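Local coordinates for outer membrane protein SusF (Bacteroides thetaiotaomicron, PDB 4FE9), which binds starch at the bacterial cell surface before the polysaccharide is imported into the periplasm for degradation, at residues 436-441 with 460-465. Sequence-based numbering, arbitrary orientation.
Sequences GQIAYR and LNFGNG. With EDO (1,2-ethanediol), chain F.
Ile438 lays its CD1 methyl over the end of Leu460 and obliquely against CD1 and CE1 of the Phe462 ring. The contact lies in the third carbohydrate-binding module of SusF. It joins strand 437-440 to the turn between the antiparallel strands 458-461 and 466-469, away from the annotated sites. With CG1 anti to the carbonyl carbon (chi1 -51°) and the chain extended beyond it, CD1 of Ile438 reaches both residues; the Ile438 side chain crosses each at about a right angle. CD1 is 4.0 Å from Leu460 CD2 and 3.9 Å from Phe462 CD1. Phe431 of strand 430-434 touches both Ile438 and Leu460, tying the contact to the neighbouring strand. Ile438 CG2 rests on one face of the Tyr440 ring, near its rim. With an alanine here, CG1, CG2 and CD1 are gone, which would probably leave a gap beside Leu460 CD2 and Phe462 CD1 and strip the Tyr440 ring of its methyl neighbour.

One backbone bond ties the two segments: Ile438 N donates to Gly465 O over 2.8 Å, nearly straight at 166°. The donor sits above the carbonyl plane. Gln437 CG touches the same oxygen. At the backbone angles of Gly465 a side chain would jam against the carbonyl O of the residue before. The turn is held by the backbone bond from Gly465 N to Asn461 O (2.7 Å) and by an Asx motif, Asn461 OD1 accepting from Asn464 N at 2.8 Å.

Phe462 also packs edge-to-face with Phe401. Tyr440 OH meets the edge of Phe462 in the ring plane, 3.5 Å from CD1, and accepts a hydrogen bond from O1 of an ethanediol at 3.1 Å.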
loop_
_atom_site.group_PDB
_atom_site.type_symbol
_atom_site.label_atom_id
_atom_site.label_comp_id
_atom_site.label_asym_id
_atom_site.label_seq_id
_atom_site.Cartn_x
_atom_site.Cartn_y
_atom_site.Cartn_z
ATOM N N GLY A 436 -8.964 33.843 -20.779
ATOM C CA GLY A 436 -8.952 32.769 -21.798
ATOM C C GLY A 436 -7.875 31.690 -21.562
ATOM O O GLY A 436 -7.514 30.961 -22.471
ATOM N N GLN A 437 -7.349 31.621 -20.337
ATOM C CA GLN A 437 -6.549 30.475 -19.895
ATOM C C GLN A 437 -7.244 29.632 -18.796
ATOM O O GLN A 437 -7.971 30.165 -17.951
ATOM C CB GLN A 437 -5.226 30.958 -19.386
ATOM C CG GLN A 437 -4.092 30.223 -19.948
ATOM C CD GLN A 437 -3.317 31.053 -20.886
ATOM O OE1 GLN A 437 -3.424 32.268 -20.865
ATOM N NE2 GLN A 437 -2.429 30.425 -21.637
ATOM N N ILE A 438 -7.021 28.318 -18.795
ATOM C CA ILE A 438 -7.426 27.532 -17.626
ATOM C C ILE A 438 -6.461 27.788 -16.486
ATOM O O ILE A 438 -5.264 27.723 -16.686
ATOM C CB ILE A 438 -7.498 26.031 -17.929
ATOM C CG1 ILE A 438 -8.347 25.795 -19.183
ATOM C CG2 ILE A 438 -8.116 25.299 -16.738
ATOM C CD1 ILE A 438 -8.697 24.332 -19.441
ATOM N N ALA A 439 -6.982 28.352 -15.394
ATOM C CA ALA A 439 -6.186 28.578 -14.166
ATOM C C ALA A 439 -6.581 27.566 -13.106
ATOM O O ALA A 439 -7.677 27.656 -12.519
ATOM C CB ALA A 439 -6.409 29.995 -13.629
ATOM N N TYR A 440 -5.657 26.669 -12.794
ATOM C CA TYR A 440 -5.882 25.683 -11.768
ATOM C C TYR A 440 -5.648 26.276 -10.383
ATOM O O TYR A 440 -4.550 26.812 -10.099
ATOM C CB TYR A 440 -4.940 24.494 -11.978
ATOM C CG TYR A 440 -5.199 23.763 -13.261
ATOM C CD1 TYR A 440 -6.276 22.911 -13.378
ATOM C CD2 TYR A 440 -4.447 24.042 -14.410
ATOM C CE1 TYR A 440 -6.572 22.295 -14.581
ATOM C CE2 TYR A 440 -4.739 23.432 -15.623
ATOM C CZ TYR A 440 -5.773 22.521 -15.690
ATOM O OH TYR A 440 -6.047 21.849 -16.881
ATOM N N ARG A 441 -6.528 25.925 -9.456
ATOM C CA ARG A 441 -6.338 26.350 -8.075
ATOM C C ARG A 441 -5.090 25.698 -7.496
ATOM O O ARG A 441 -4.277 26.358 -6.855
ATOM C CB ARG A 441 -7.564 26.026 -7.217
ATOM C CG ARG A 441 -7.292 26.188 -5.705
ATOM C CD ARG A 441 -8.592 26.333 -4.919
ATOM N NE ARG A 441 -8.314 26.345 -3.474
ATOM C CZ ARG A 441 -9.247 26.338 -2.532
ATOM N NH1 ARG A 441 -8.899 26.528 -1.251
ATOM N NH2 ARG A 441 -10.537 26.283 -2.879
ATOM N N LEU A 460 -13.865 24.559 -22.437
ATOM C CA LEU A 460 -12.502 24.219 -22.020
ATOM C C LEU A 460 -11.767 23.446 -23.079
ATOM O O LEU A 460 -12.184 22.348 -23.465
ATOM C CB LEU A 460 -12.518 23.394 -20.728
ATOM C CG LEU A 460 -13.321 23.942 -19.556
ATOM C CD1 LEU A 460 -13.620 22.846 -18.560
ATOM C CD2 LEU A 460 -12.559 25.072 -18.900
ATOM N N ASN A 461 -10.606 23.940 -23.455
ATOM C CA ASN A 461 -9.693 23.161 -24.238
ATOM C C ASN A 461 -8.509 22.711 -23.407
ATOM O O ASN A 461 -7.540 23.444 -23.250
ATOM C CB ASN A 461 -9.212 23.971 -25.439
ATOM C CG ASN A 461 -8.434 23.137 -26.424
ATOM O OD1 ASN A 461 -7.691 22.227 -26.041
ATOM N ND2 ASN A 461 -8.506 23.513 -27.694
ATOM N N PHE A 462 -8.567 21.483 -22.910
ATOM C CA PHE A 462 -7.524 20.993 -22.034
ATOM C C PHE A 462 -6.252 20.751 -22.766
ATOM O O PHE A 462 -5.178 20.836 -22.187
ATOM C CB PHE A 462 -7.956 19.731 -21.318
ATOM C CG PHE A 462 -8.898 19.971 -20.213
ATOM C CD1 PHE A 462 -8.450 20.482 -19.006
ATOM C CD2 PHE A 462 -10.219 19.583 -20.323
ATOM C CE1 PHE A 462 -9.331 20.693 -17.961
ATOM C CE2 PHE A 462 -11.101 19.749 -19.273
ATOM C CZ PHE A 462 -10.654 20.293 -18.075
ATOM N N GLY A 463 -6.352 20.496 -24.068
ATOM C CA GLY A 463 -5.151 20.329 -24.899
ATOM C C GLY A 463 -4.389 21.632 -25.000
ATOM O O GLY A 463 -3.162 21.653 -25.008
ATOM N N ASN A 464 -5.138 22.726 -25.097
ATOM C CA ASN A 464 -4.560 24.060 -25.250
ATOM C C ASN A 464 -4.230 24.689 -23.897
ATOM O O ASN A 464 -3.225 25.388 -23.755
ATOM C CB ASN A 464 -5.540 24.963 -25.979
ATOM C CG ASN A 464 -5.170 25.168 -27.390
ATOM O OD1 ASN A 464 -5.406 26.238 -27.954
ATOM N ND2 ASN A 464 -4.562 24.149 -27.999
ATOM N N GLY A 465 -5.108 24.463 -22.925
ATOM C CA GLY A 465 -5.031 25.149 -21.648
ATOM C C GLY A 465 -5.789 26.452 -21.703
ATOM O O GLY A 465 -5.475 27.396 -20.975
HETATM C C1 EDO F . -4.229 19.203 -17.789
HETATM O O1 EDO F . -5.439 18.833 -17.115
HETATM C C2 EDO F . -3.121 19.196 -16.764
HETATM O O2 EDO F . -1.914 19.639 -17.388
#